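Local coordinates for protein tautomerase (Bordetella trematum, PDB 6VVR) that belongs to the tautomerase superfamily of MIF-like folds and assembles as a trimer of chains that each carry two beta-alpha-beta units on one sheet, at residues A[17-22]-A[40-45]; A[61-66]-A[85-90]; A[77-82]-A[100-105]. One frame throughout, in Å; residues are numbered along the deposited sequence.

How the contacts relate
All three contacts are buried, apolar, and set a helix against the same four-stranded sheet; none is a surface contact. Contacts 1 and 3 pair a helix with the strand ending its own beta-alpha-beta unit, crossing at 146° and 145°. These are the edge strands of the sheet within this chain, and both reach other subunits. Contact 2, the smallest, uses inner strand 61-68 and a later part of helix 73-91, shared with contact 3. It joins only valine and alanine methyls, whereas contacts 1 and 3 use longer leucine or isoleucine chains and each include one carbonyl oxygen. Contact 1 meets contact 2 between helices; contact 2 adjoins contact 3 through paired strands.

Contact 1 (A[17-22]-A[40-45]); sequences TALLKA and AILQEY
L20 reaches from helix 13-31 to strand 39-45 with one methyl, CD2, which serves two residues of the strand at once. CD2 of L20 lies 4.1 Å from CB of A40 and 4.2 Å from CB of L42, so it rests across the strand face between two side chains that point the same way. The L20 side chain does not start out towards the strand. Its first torsion (chi1 -71°) puts CG anti to the carbonyl carbon, and with CD1 continuing the chain (chi2 170°), CD2 is the branch that turns to A40 and L42. CD2 of L20 also lies 4.0 Å from the carbonyl O of A40, a plain van der Waals approach. L19 behaves differently. Its bond to CB already heads for the sheet, and CD2 of L19 meets CD1 of L42 at 4.3 Å, methyl against methyl. L42 extends to this meeting from its own strand, its forked end carried out towards the helix. The CA atoms of L20 and A40, 6.7 Å apart, are the nearest across the two segments, consistent with the small alanine side chain. Every group that touches is buried, and apart from the A40 carbonyl oxygen all are apolar carbons at ordinary van der Waals distances. Segments 17-22 and 40-45 run at 146°, as befits the return limb of a right-handed beta-alpha-beta crossover from strand 2-8. L42 also lies on V5 and I7 of that strand, L19 continues onto V87 and L91 of helix 73-91, and beyond A40 and I41 a strand of the second subunit extends the sheet.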
ATOM      1  N   THR A  17     -14.100  -5.897 -14.361  1.00 26.61           N
ATOM      2  CA  THR A  17     -15.224  -5.017 -14.042  1.00 30.45           C
ATOM      3  C   THR A  17     -16.123  -5.628 -12.979  1.00 29.64           C
ATOM      4  O   THR A  17     -16.499  -4.960 -12.005  1.00 26.07           O
ATOM      5  CB  THR A  17     -16.044  -4.734 -15.301  1.00 27.20           C
ATOM      6  OG1 THR A  17     -15.265  -3.956 -16.209  1.00 30.31           O
ATOM      7  CG2 THR A  17     -17.322  -3.992 -14.953  1.00 32.74           C
ATOM      8  N   ALA A  18     -16.509  -6.889 -13.169  1.00 27.83           N
ATOM      9  CA  ALA A  18     -17.379  -7.550 -12.205  1.00 29.11           C
ATOM     10  C   ALA A  18     -16.707  -7.673 -10.852  1.00 25.46           C
ATOM     11  O   ALA A  18     -17.376  -7.567  -9.817  1.00 27.85           O
ATOM     12  CB  ALA A  18     -17.792  -8.928 -12.723  1.00 29.94           C
ATOM     13  N   LEU A  19     -15.388  -7.876 -10.839  1.00 27.59           N
ATOM     14  CA  LEU A  19     -14.669  -7.960  -9.573  1.00 28.12           C
ATOM     15  C   LEU A  19     -14.793  -6.655  -8.793  1.00 23.89           C
ATOM     16  O   LEU A  19     -15.107  -6.660  -7.601  1.00 26.22           O
ATOM     17  CB  LEU A  19     -13.199  -8.303  -9.832  1.00 25.53           C
ATOM     18  CG  LEU A  19     -12.257  -8.113  -8.634  1.00 26.06           C
ATOM     19  CD1 LEU A  19     -12.576  -9.127  -7.528  1.00 27.34           C
ATOM     20  CD2 LEU A  19     -10.796  -8.208  -9.046  1.00 27.20           C
ATOM     21  N   LEU A  20     -14.555  -5.523  -9.460  1.00 23.39           N
ATOM     22  CA  LEU A  20     -14.651  -4.227  -8.789  1.00 24.35           C
ATOM     23  C   LEU A  20     -16.033  -4.013  -8.191  1.00 25.99           C
ATOM     24  O   LEU A  20     -16.166  -3.601  -7.033  1.00 24.13           O
ATOM     25  CB  LEU A  20     -14.313  -3.102  -9.767  1.00 24.21           C
ATOM     26  CG  LEU A  20     -12.853  -2.986 -10.188  1.00 23.66           C
ATOM     27  CD1 LEU A  20     -12.718  -1.999 -11.343  1.00 24.75           C
ATOM     28  CD2 LEU A  20     -11.998  -2.576  -8.990  1.00 26.31           C
ATOM     29  N   LYS A  21     -17.083  -4.280  -8.977  1.00 27.83           N
ATOM     30  CA  LYS A  21     -18.440  -4.154  -8.462  1.00 25.66           C
ATOM     31  C   LYS A  21     -18.688  -5.119  -7.311  1.00 25.11           C
ATOM     32  O   LYS A  21     -19.321  -4.752  -6.313  1.00 25.91           O
ATOM     33  CB  LYS A  21     -19.446  -4.399  -9.584  1.00 27.36           C
ATOM     34  CG  LYS A  21     -19.390  -3.369 -10.690  1.00 30.22           C
ATOM     35  CD  LYS A  21     -20.521  -3.599 -11.684  1.00 33.09           C
ATOM     36  CE  LYS A  21     -20.522  -2.554 -12.782  1.00 40.43           C
ATOM     37  NZ  LYS A  21     -21.872  -2.434 -13.421  1.00 42.79           N
ATOM     38  N   ALA A  22     -18.215  -6.364  -7.436  1.00 26.38           N
ATOM     39  CA  ALA A  22     -18.446  -7.337  -6.370  1.00 24.62           C
ATOM     40  C   ALA A  22     -17.720  -6.941  -5.093  1.00 27.94           C
ATOM     41  O   ALA A  22     -18.229  -7.163  -3.992  1.00 27.92           O
ATOM     42  CB  ALA A  22     -18.020  -8.736  -6.810  1.00 26.80           C
ATOM     43  N   ALA A  40     -12.313   1.398  -4.894  1.00 22.13           N
ATOM     44  CA  ALA A  40     -11.384   0.305  -5.136  1.00 20.10           C
ATOM     45  C   ALA A  40     -10.648   0.556  -6.439  1.00 21.53           C
ATOM     46  O   ALA A  40     -11.246   0.991  -7.427  1.00 22.74           O
ATOM     47  CB  ALA A  40     -12.097  -1.055  -5.166  1.00 20.69           C
ATOM     48  N   ILE A  41      -9.340   0.307  -6.425  1.00 19.78           N
ATOM     49  CA  ILE A  41      -8.511   0.436  -7.613  1.00 19.64           C
ATOM     50  C   ILE A  41      -7.738  -0.861  -7.773  1.00 20.43           C
ATOM     51  O   ILE A  41      -7.385  -1.515  -6.787  1.00 22.20           O
ATOM     52  CB  ILE A  41      -7.560   1.660  -7.536  1.00 20.64           C
ATOM     53  CG1 ILE A  41      -6.525   1.509  -6.417  1.00 19.42           C
ATOM     54  CG2 ILE A  41      -8.362   2.928  -7.288  1.00 19.19           C
ATOM     55  CD1 ILE A  41      -5.634   2.764  -6.253  1.00 22.20           C
ATOM     56  N   LEU A  42      -7.469  -1.218  -9.026  1.00 22.38           N
ATOM     57  CA  LEU A  42      -6.985  -2.535  -9.399  1.00 24.46           C
ATOM     58  C   LEU A  42      -5.654  -2.450 -10.131  1.00 24.39           C
ATOM     59  O   LEU A  42      -5.420  -1.537 -10.934  1.00 22.51           O
ATOM     60  CB  LEU A  42      -8.020  -3.229 -10.297  1.00 21.76           C
ATOM     61  CG  LEU A  42      -7.745  -4.627 -10.846  1.00 25.69           C
ATOM     62  CD1 LEU A  42      -7.480  -5.605  -9.722  1.00 29.86           C
ATOM     63  CD2 LEU A  42      -8.941  -5.066 -11.655  1.00 29.63           C
ATOM     64  N   GLN A  43      -4.786  -3.427  -9.857  1.00 23.03           N
ATOM     65  CA  GLN A  43      -3.528  -3.601 -10.574  1.00 27.84           C
ATOM     66  C   GLN A  43      -3.304  -5.070 -10.897  1.00 25.28           C
ATOM     67  O   GLN A  43      -3.618  -5.941 -10.077  1.00 22.67           O
ATOM     68  CB  GLN A  43      -2.339  -3.094  -9.769  1.00 28.55           C
ATOM     69  CG  GLN A  43      -1.781  -1.804 -10.312  1.00 39.17           C
ATOM     70  CD  GLN A  43      -1.079  -1.006  -9.250  1.00 41.10           C
ATOM     71  OE1 GLN A  43      -0.823  -1.503  -8.147  1.00 43.90           O
ATOM     72  NE2 GLN A  43      -0.780   0.248  -9.561  1.00 41.27           N
ATOM     73  N   GLU A  44      -2.720  -5.329 -12.073  1.00 24.08           N
ATOM     74  CA  GLU A  44      -2.434  -6.678 -12.553  1.00 24.74           C
ATOM     75  C   GLU A  44      -0.935  -6.961 -12.513  1.00 25.25           C
ATOM     76  O   GLU A  44      -0.118  -6.084 -12.791  1.00 23.48           O
ATOM     77  CB  GLU A  44      -2.890  -6.889 -13.999  1.00 30.30           C
ATOM     78  CG  GLU A  44      -4.313  -6.635 -14.346  1.00 33.54           C
ATOM     79  CD  GLU A  44      -4.579  -7.114 -15.766  1.00 34.86           C
ATOM     80  OE1 GLU A  44      -3.732  -6.862 -16.654  1.00 42.35           O
ATOM     81  OE2 GLU A  44      -5.591  -7.794 -15.987  1.00 37.14           O
ATOM     82  N   TYR A  45      -0.581  -8.216 -12.236  1.00 24.26           N
ATOM     83  CA  TYR A  45       0.816  -8.630 -12.133  1.00 23.52           C
ATOM     84  C   TYR A  45       1.106  -9.802 -13.056  1.00 25.09           C
ATOM     85  O   TYR A  45       0.344 -10.773 -13.096  1.00 24.80           O
ATOM     86  CB  TYR A  45       1.180  -9.038 -10.702  1.00 23.94           C
ATOM     87  CG  TYR A  45       1.057  -7.888  -9.742  1.00 24.03           C
ATOM     88  CD1 TYR A  45      -0.194  -7.424  -9.347  1.00 20.37           C
ATOM     89  CD2 TYR A  45       2.184  -7.232  -9.267  1.00 21.82           C
ATOM     90  CE1 TYR A  45      -0.312  -6.355  -8.497  1.00 21.18           C
ATOM     91  CE2 TYR A  45       2.072  -6.156  -8.404  1.00 23.02           C
ATOM     92  CZ  TYR A  45       0.818  -5.726  -8.026  1.00 24.62           C
ATOM     93  OH  TYR A  45       0.684  -4.658  -7.168  1.00 24.58           O
TER

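Contact 2 (A[61-66]-A[85-90]); sequences ALVNVD and QAVSAS
V87 meets strand 61-68 with both of its methyls, one for each of two residues on the same face of the strand. CG1 of V87 lies 3.7 Å from CB of A61, while CG2 of V87 lies 3.6 Å from CG2 of V63. The division follows from the valine torsion: at chi1 175° the CG1 methyl stands anti to the amide N, which leaves CG2 beside that nitrogen and turned to V63. V63 and V87 pass alongside one another, running opposite ways, with CG2 against CG2 and the CG1 methyls turned apart. The CA atoms of A61 and V87, 7.6 Å apart, are joined by the A61 methyl and the CG1 branch of V87. Here the opening strand of the second beta-alpha-beta unit of a tautomerase fold receives the later turns of that unit's own helix. One turn on, the helix satisfies a side chain internally: OG of S90 gives a hydrogen bond of 2.7 Å to O of A86, tilted 25° from the carbonyl plane, and N of S90 reaches that oxygen from the opposite face. Two donors thus grip one carbonyl, and the hydroxyl is folded back along the helix. Further out, M93 closes on both A61 and V87, L23 of helix 13-31 lies against V87, and L3 of the neighbouring strand 2-8 lies beside V63.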
ATOM      1  N   ALA A  61      -4.155 -13.428  -5.226  1.00 24.23           N
ATOM      2  CA  ALA A  61      -4.895 -12.180  -5.252  1.00 21.76           C
ATOM      3  C   ALA A  61      -4.768 -11.561  -3.874  1.00 23.51           C
ATOM      4  O   ALA A  61      -4.645 -12.267  -2.868  1.00 22.31           O
ATOM      5  CB  ALA A  61      -6.373 -12.367  -5.626  1.00 23.85           C
ATOM      6  N   LEU A  62      -4.769 -10.235  -3.840  1.00 22.47           N
ATOM      7  CA  LEU A  62      -4.580  -9.502  -2.596  1.00 22.20           C
ATOM      8  C   LEU A  62      -5.510  -8.302  -2.577  1.00 23.18           C
ATOM      9  O   LEU A  62      -5.524  -7.519  -3.531  1.00 22.17           O
ATOM     10  CB  LEU A  62      -3.126  -9.044  -2.453  1.00 21.17           C
ATOM     11  CG  LEU A  62      -2.851  -8.158  -1.237  1.00 21.49           C
ATOM     12  CD1 LEU A  62      -3.015  -8.958   0.071  1.00 23.41           C
ATOM     13  CD2 LEU A  62      -1.462  -7.537  -1.343  1.00 21.56           C
ATOM     14  N   VAL A  63      -6.289  -8.163  -1.503  1.00 20.87           N
ATOM     15  CA  VAL A  63      -7.134  -6.991  -1.284  1.00 20.35           C
ATOM     16  C   VAL A  63      -6.617  -6.279  -0.041  1.00 22.14           C
ATOM     17  O   VAL A  63      -6.688  -6.823   1.066  1.00 22.42           O
ATOM     18  CB  VAL A  63      -8.621  -7.366  -1.131  1.00 20.31           C
ATOM     19  CG1 VAL A  63      -9.480  -6.108  -0.971  1.00 21.99           C
ATOM     20  CG2 VAL A  63      -9.117  -8.197  -2.328  1.00 20.06           C
ATOM     21  N   ASN A  64      -6.094  -5.069  -0.220  1.00 19.87           N
ATOM     22  CA  ASN A  64      -5.702  -4.207   0.885  1.00 20.26           C
ATOM     23  C   ASN A  64      -6.803  -3.193   1.153  1.00 23.56           C
ATOM     24  O   ASN A  64      -7.250  -2.503   0.227  1.00 23.54           O
ATOM     25  CB  ASN A  64      -4.399  -3.475   0.565  1.00 21.31           C
ATOM     26  CG  ASN A  64      -3.219  -4.412   0.442  1.00 25.60           C
ATOM     27  OD1 ASN A  64      -3.155  -5.440   1.115  1.00 21.98           O
ATOM     28  ND2 ASN A  64      -2.273  -4.058  -0.423  1.00 24.70           N
ATOM     29  N   VAL A  65      -7.219  -3.084   2.416  1.00 20.05           N
ATOM     30  CA  VAL A  65      -8.322  -2.216   2.825  1.00 20.62           C
ATOM     31  C   VAL A  65      -7.805  -1.239   3.868  1.00 24.73           C
ATOM     32  O   VAL A  65      -7.398  -1.651   4.964  1.00 22.31           O
ATOM     33  CB  VAL A  65      -9.501  -3.011   3.403  1.00 20.78           C
ATOM     34  CG1 VAL A  65     -10.665  -2.063   3.715  1.00 20.80           C
ATOM     35  CG2 VAL A  65      -9.915  -4.145   2.472  1.00 19.76           C
ATOM     36  N   ASP A  66      -7.816   0.050   3.534  1.00 21.94           N
ATOM     37  CA  ASP A  66      -7.608   1.100   4.518  1.00 20.91           C
ATOM     38  C   ASP A  66      -8.984   1.599   4.926  1.00 22.44           C
ATOM     39  O   ASP A  66      -9.746   2.085   4.080  1.00 23.87           O
ATOM     40  CB  ASP A  66      -6.755   2.238   3.953  1.00 20.60           C
ATOM     41  CG  ASP A  66      -5.335   1.804   3.657  1.00 26.49           C
ATOM     42  OD1 ASP A  66      -4.735   1.086   4.480  1.00 27.75           O
ATOM     43  OD2 ASP A  66      -4.816   2.167   2.595  1.00 30.10           O
ATOM     44  N   GLN A  85     -14.451 -14.051  -0.535  1.00 24.73           N
ATOM     45  CA  GLN A  85     -15.409 -14.750  -1.391  1.00 28.28           C
ATOM     46  C   GLN A  85     -15.724 -13.963  -2.663  1.00 28.50           C
ATOM     47  O   GLN A  85     -15.917 -14.566  -3.727  1.00 29.86           O
ATOM     48  CB  GLN A  85     -16.688 -15.061  -0.600  1.00 28.54           C
ATOM     49  CG  GLN A  85     -16.463 -16.066   0.556  1.00 31.03           C
ATOM     50  CD  GLN A  85     -17.613 -16.102   1.563  1.00 34.77           C
ATOM     51  OE1 GLN A  85     -18.485 -15.239   1.558  1.00 35.50           O
ATOM     52  NE2 GLN A  85     -17.597 -17.100   2.454  1.00 36.53           N
ATOM     53  N   ALA A  86     -15.760 -12.629  -2.586  1.00 24.65           N
ATOM     54  CA  ALA A  86     -15.981 -11.823  -3.784  1.00 27.66           C
ATOM     55  C   ALA A  86     -14.872 -12.030  -4.809  1.00 25.79           C
ATOM     56  O   ALA A  86     -15.136 -12.143  -6.014  1.00 27.95           O
ATOM     57  CB  ALA A  86     -16.102 -10.344  -3.405  1.00 26.15           C
ATOM     58  N   VAL A  87     -13.617 -12.084  -4.354  1.00 22.81           N
ATOM     59  CA  VAL A  87     -12.511 -12.338  -5.274  1.00 24.35           C
ATOM     60  C   VAL A  87     -12.622 -13.738  -5.864  1.00 27.59           C
ATOM     61  O   VAL A  87     -12.582 -13.920  -7.085  1.00 24.91           O
ATOM     62  CB  VAL A  87     -11.156 -12.145  -4.570  1.00 22.76           C
ATOM     63  CG1 VAL A  87     -10.021 -12.539  -5.513  1.00 23.06           C
ATOM     64  CG2 VAL A  87     -10.988 -10.715  -4.095  1.00 22.51           C
ATOM     65  N   SER A  88     -12.747 -14.753  -4.997  1.00 25.54           N
ATOM     66  CA  SER A  88     -12.818 -16.133  -5.472  1.00 29.27           C
ATOM     67  C   SER A  88     -13.929 -16.316  -6.494  1.00 28.27           C
ATOM     68  O   SER A  88     -13.726 -16.960  -7.532  1.00 31.68           O
ATOM     69  CB  SER A  88     -13.021 -17.085  -4.294  1.00 31.04           C
ATOM     70  OG  SER A  88     -12.145 -16.762  -3.244  1.00 38.29           O
ATOM     71  N   ALA A  89     -15.115 -15.767  -6.220  1.00 28.88           N
ATOM     72  CA  ALA A  89     -16.232 -15.946  -7.142  1.00 31.96           C
ATOM     73  C   ALA A  89     -15.999 -15.200  -8.451  1.00 32.24           C
ATOM     74  O   ALA A  89     -16.165 -15.770  -9.539  1.00 34.06           O
ATOM     75  CB  ALA A  89     -17.532 -15.493  -6.490  1.00 30.78           C
ATOM     76  N   SER A  90     -15.604 -13.923  -8.368  1.00 30.11           N
ATOM     77  CA  SER A  90     -15.499 -13.103  -9.575  1.00 31.30           C
ATOM     78  C   SER A  90     -14.414 -13.602 -10.518  1.00 31.55           C
ATOM     79  O   SER A  90     -14.547 -13.500 -11.740  1.00 33.31           O
ATOM     80  CB  SER A  90     -15.229 -11.644  -9.204  1.00 29.43           C
ATOM     81  OG  SER A  90     -16.194 -11.158  -8.304  1.00 33.39           O
TER

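Contact 3 (A[77-82]-A[100-105]); sequences AALILA and VVLRDI
I80 is the bump of this contact, a branched side chain wedged into the notch between V100 and L102, which stand on the same face of strand 98-105. CG1 of I80 lies 3.8 Å from CD1 of L102 and equally close to its CG, so it presses into the root of the leucine fork, and CD1 of I80 follows at 3.9 Å from CD1 of L102. CG2 of I80 sits 4.1 Å from CB of V100. CG1 of I80, besides meeting L102, is 4.2 Å from CG1 of V100. A chi1 of -68° splits the isoleucine branches in this way, CG2 trailing anti to the amide N while CG1 lies beside it. V100 answers with its own fork: while CG1 flanks the isoleucine, CG2 of V100 reaches the backbone O of I80 at 3.8 Å. L79, one residue earlier on the helix, takes the other branch of L102, with CD2 of L79 meeting CD2 of L102 at 3.8 Å, so L102 is gripped from two positions. The side chains lie at a slant across one another. Segments 77-82 and 100-105, helix and closing strand of the second beta-alpha-beta unit, run at 145°, and I80 also packs on G115 of the third subunit, with which V100 and L102 form backbone hydrogen bonds. Charges stay outside the notch: D104 forms a salt bridge with K76, and R103 bridges D66 of its own chain and D66 of the third subunit. Made of aliphatic groups and one carbonyl oxygen, such a contact probably depends on shape and burial; the directional bonding lies in the backbone of helix and sheet.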
ATOM      1  N   ALA A  77     -14.258  -9.374  10.694  1.00 23.50           N
ATOM      2  CA  ALA A  77     -14.263 -10.753  10.215  1.00 21.07           C
ATOM      3  C   ALA A  77     -15.227 -10.926   9.048  1.00 22.95           C
ATOM      4  O   ALA A  77     -14.890 -11.567   8.045  1.00 22.82           O
ATOM      5  CB  ALA A  77     -14.615 -11.707  11.358  1.00 22.94           C
ATOM      6  N   ALA A  78     -16.432 -10.361   9.159  1.00 23.23           N
ATOM      7  CA  ALA A  78     -17.388 -10.417   8.058  1.00 23.57           C
ATOM      8  C   ALA A  78     -16.815  -9.785   6.798  1.00 23.57           C
ATOM      9  O   ALA A  78     -17.042 -10.279   5.686  1.00 24.19           O
ATOM     10  CB  ALA A  78     -18.683  -9.714   8.459  1.00 27.63           C
ATOM     11  N   LEU A  79     -16.069  -8.687   6.955  1.00 23.74           N
ATOM     12  CA  LEU A  79     -15.524  -7.980   5.797  1.00 23.04           C
ATOM     13  C   LEU A  79     -14.442  -8.805   5.102  1.00 23.30           C
ATOM     14  O   LEU A  79     -14.440  -8.920   3.874  1.00 22.19           O
ATOM     15  CB  LEU A  79     -14.985  -6.609   6.230  1.00 22.60           C
ATOM     16  CG  LEU A  79     -14.288  -5.714   5.199  1.00 22.90           C
ATOM     17  CD1 LEU A  79     -15.216  -5.315   4.054  1.00 21.97           C
ATOM     18  CD2 LEU A  79     -13.732  -4.469   5.894  1.00 22.98           C
ATOM     19  N   ILE A  80     -13.508  -9.379   5.872  1.00 21.98           N
ATOM     20  CA  ILE A  80     -12.462 -10.225   5.293  1.00 21.62           C
ATOM     21  C   ILE A  80     -13.084 -11.398   4.557  1.00 22.18           C
ATOM     22  O   ILE A  80     -12.688 -11.737   3.435  1.00 21.41           O
ATOM     23  CB  ILE A  80     -11.495 -10.718   6.391  1.00 20.86           C
ATOM     24  CG1 ILE A  80     -10.676  -9.552   6.951  1.00 21.09           C
ATOM     25  CG2 ILE A  80     -10.596 -11.833   5.858  1.00 21.41           C
ATOM     26  CD1 ILE A  80      -9.909  -9.898   8.211  1.00 22.35           C
ATOM     27  N   LEU A  81     -14.074 -12.031   5.183  1.00 22.84           N
ATOM     28  CA  LEU A  81     -14.723 -13.187   4.576  1.00 22.75           C
ATOM     29  C   LEU A  81     -15.443 -12.797   3.293  1.00 24.90           C
ATOM     30  O   LEU A  81     -15.312 -13.484   2.274  1.00 24.85           O
ATOM     31  CB  LEU A  81     -15.699 -13.813   5.573  1.00 23.51           C
ATOM     32  CG  LEU A  81     -16.397 -15.131   5.228  1.00 29.75           C
ATOM     33  CD1 LEU A  81     -15.383 -16.241   4.994  1.00 27.27           C
ATOM     34  CD2 LEU A  81     -17.344 -15.519   6.359  1.00 26.00           C
ATOM     35  N   ALA A  82     -16.197 -11.693   3.326  1.00 22.65           N
ATOM     36  CA  ALA A  82     -16.972 -11.284   2.160  1.00 26.13           C
ATOM     37  C   ALA A  82     -16.068 -10.851   1.014  1.00 25.96           C
ATOM     38  O   ALA A  82     -16.366 -11.118  -0.156  1.00 23.97           O
ATOM     39  CB  ALA A  82     -17.940 -10.158   2.535  1.00 23.04           C
ATOM     40  N   VAL A 100      -6.632 -10.991   2.303  1.00 22.92           N
ATOM     41  CA  VAL A 100      -7.226  -9.688   2.595  1.00 19.08           C
ATOM     42  C   VAL A 100      -6.512  -9.111   3.805  1.00 21.61           C
ATOM     43  O   VAL A 100      -6.336  -9.811   4.806  1.00 24.44           O
ATOM     44  CB  VAL A 100      -8.734  -9.790   2.894  1.00 21.07           C
ATOM     45  CG1 VAL A 100      -9.309  -8.389   3.179  1.00 21.40           C
ATOM     46  CG2 VAL A 100      -9.471 -10.470   1.770  1.00 22.67           C
ATOM     47  N   VAL A 101      -6.113  -7.842   3.723  1.00 19.90           N
ATOM     48  CA  VAL A 101      -5.448  -7.139   4.816  1.00 18.84           C
ATOM     49  C   VAL A 101      -6.254  -5.888   5.135  1.00 20.33           C
ATOM     50  O   VAL A 101      -6.547  -5.091   4.237  1.00 20.52           O
ATOM     51  CB  VAL A 101      -4.006  -6.749   4.452  1.00 20.63           C
ATOM     52  CG1 VAL A 101      -3.348  -6.007   5.618  1.00 23.43           C
ATOM     53  CG2 VAL A 101      -3.219  -7.977   4.034  1.00 22.97           C
ATOM     54  N   LEU A 102      -6.614  -5.720   6.404  1.00 20.59           N
ATOM     55  CA  LEU A 102      -7.306  -4.525   6.867  1.00 20.23           C
ATOM     56  C   LEU A 102      -6.316  -3.665   7.633  1.00 22.31           C
ATOM     57  O   LEU A 102      -5.596  -4.166   8.506  1.00 22.49           O
ATOM     58  CB  LEU A 102      -8.495  -4.868   7.770  1.00 19.17           C
ATOM     59  CG  LEU A 102      -9.503  -5.913   7.287  1.00 20.56           C
ATOM     60  CD1 LEU A 102     -10.628  -6.056   8.307  1.00 19.58           C
ATOM     61  CD2 LEU A 102     -10.069  -5.570   5.898  1.00 19.45           C
ATOM     62  N   ARG A 103      -6.270  -2.383   7.301  1.00 20.01           N
ATOM     63  CA  ARG A 103      -5.466  -1.418   8.043  1.00 21.50           C
ATOM     64  C   ARG A 103      -6.426  -0.450   8.721  1.00 20.84           C
ATOM     65  O   ARG A 103      -7.084   0.349   8.048  1.00 20.53           O
ATOM     66  CB  ARG A 103      -4.487  -0.695   7.122  1.00 21.88           C
ATOM     67  CG  ARG A 103      -3.702  -1.650   6.228  1.00 25.57           C
ATOM     68  CD  ARG A 103      -2.370  -1.058   5.813  1.00 28.74           C
ATOM     69  NE  ARG A 103      -1.751  -1.859   4.763  1.00 30.05           N
ATOM     70  CZ  ARG A 103      -2.028  -1.736   3.467  1.00 26.52           C
ATOM     71  NH1 ARG A 103      -1.397  -2.502   2.588  1.00 23.06           N
ATOM     72  NH2 ARG A 103      -2.916  -0.832   3.052  1.00 22.35           N
ATOM     73  N   ASP A 104      -6.532  -0.559  10.047  1.00 22.31           N
ATOM     74  CA  ASP A 104      -7.370   0.341  10.836  1.00 22.55           C
ATOM     75  C   ASP A 104      -6.730   1.722  10.848  1.00 24.25           C
ATOM     76  O   ASP A 104      -5.612   1.882  11.348  1.00 24.31           O
ATOM     77  CB  ASP A 104      -7.519  -0.183  12.263  1.00 24.76           C
ATOM     78  CG  ASP A 104      -8.850  -0.889  12.508  1.00 27.10           C
ATOM     79  OD1 ASP A 104      -9.698  -0.945  11.599  1.00 26.88           O
ATOM     80  OD2 ASP A 104      -9.044  -1.379  13.644  1.00 31.61           O
ATOM     81  N   ILE A 105      -7.435   2.710  10.315  1.00 20.62           N
ATOM     82  CA  ILE A 105      -6.951   4.087  10.219  1.00 20.33           C
ATOM     83  C   ILE A 105      -7.758   4.932  11.202  1.00 18.25           C
ATOM     84  O   ILE A 105      -8.975   5.088  11.020  1.00 22.27           O
ATOM     85  CB  ILE A 105      -7.080   4.624   8.789  1.00 20.30           C
ATOM     86  CG1 ILE A 105      -6.403   3.685   7.768  1.00 21.30           C
ATOM     87  CG2 ILE A 105      -6.514   6.047   8.689  1.00 20.38           C
ATOM     88  CD1 ILE A 105      -4.891   3.476   7.990  1.00 20.89           C
TER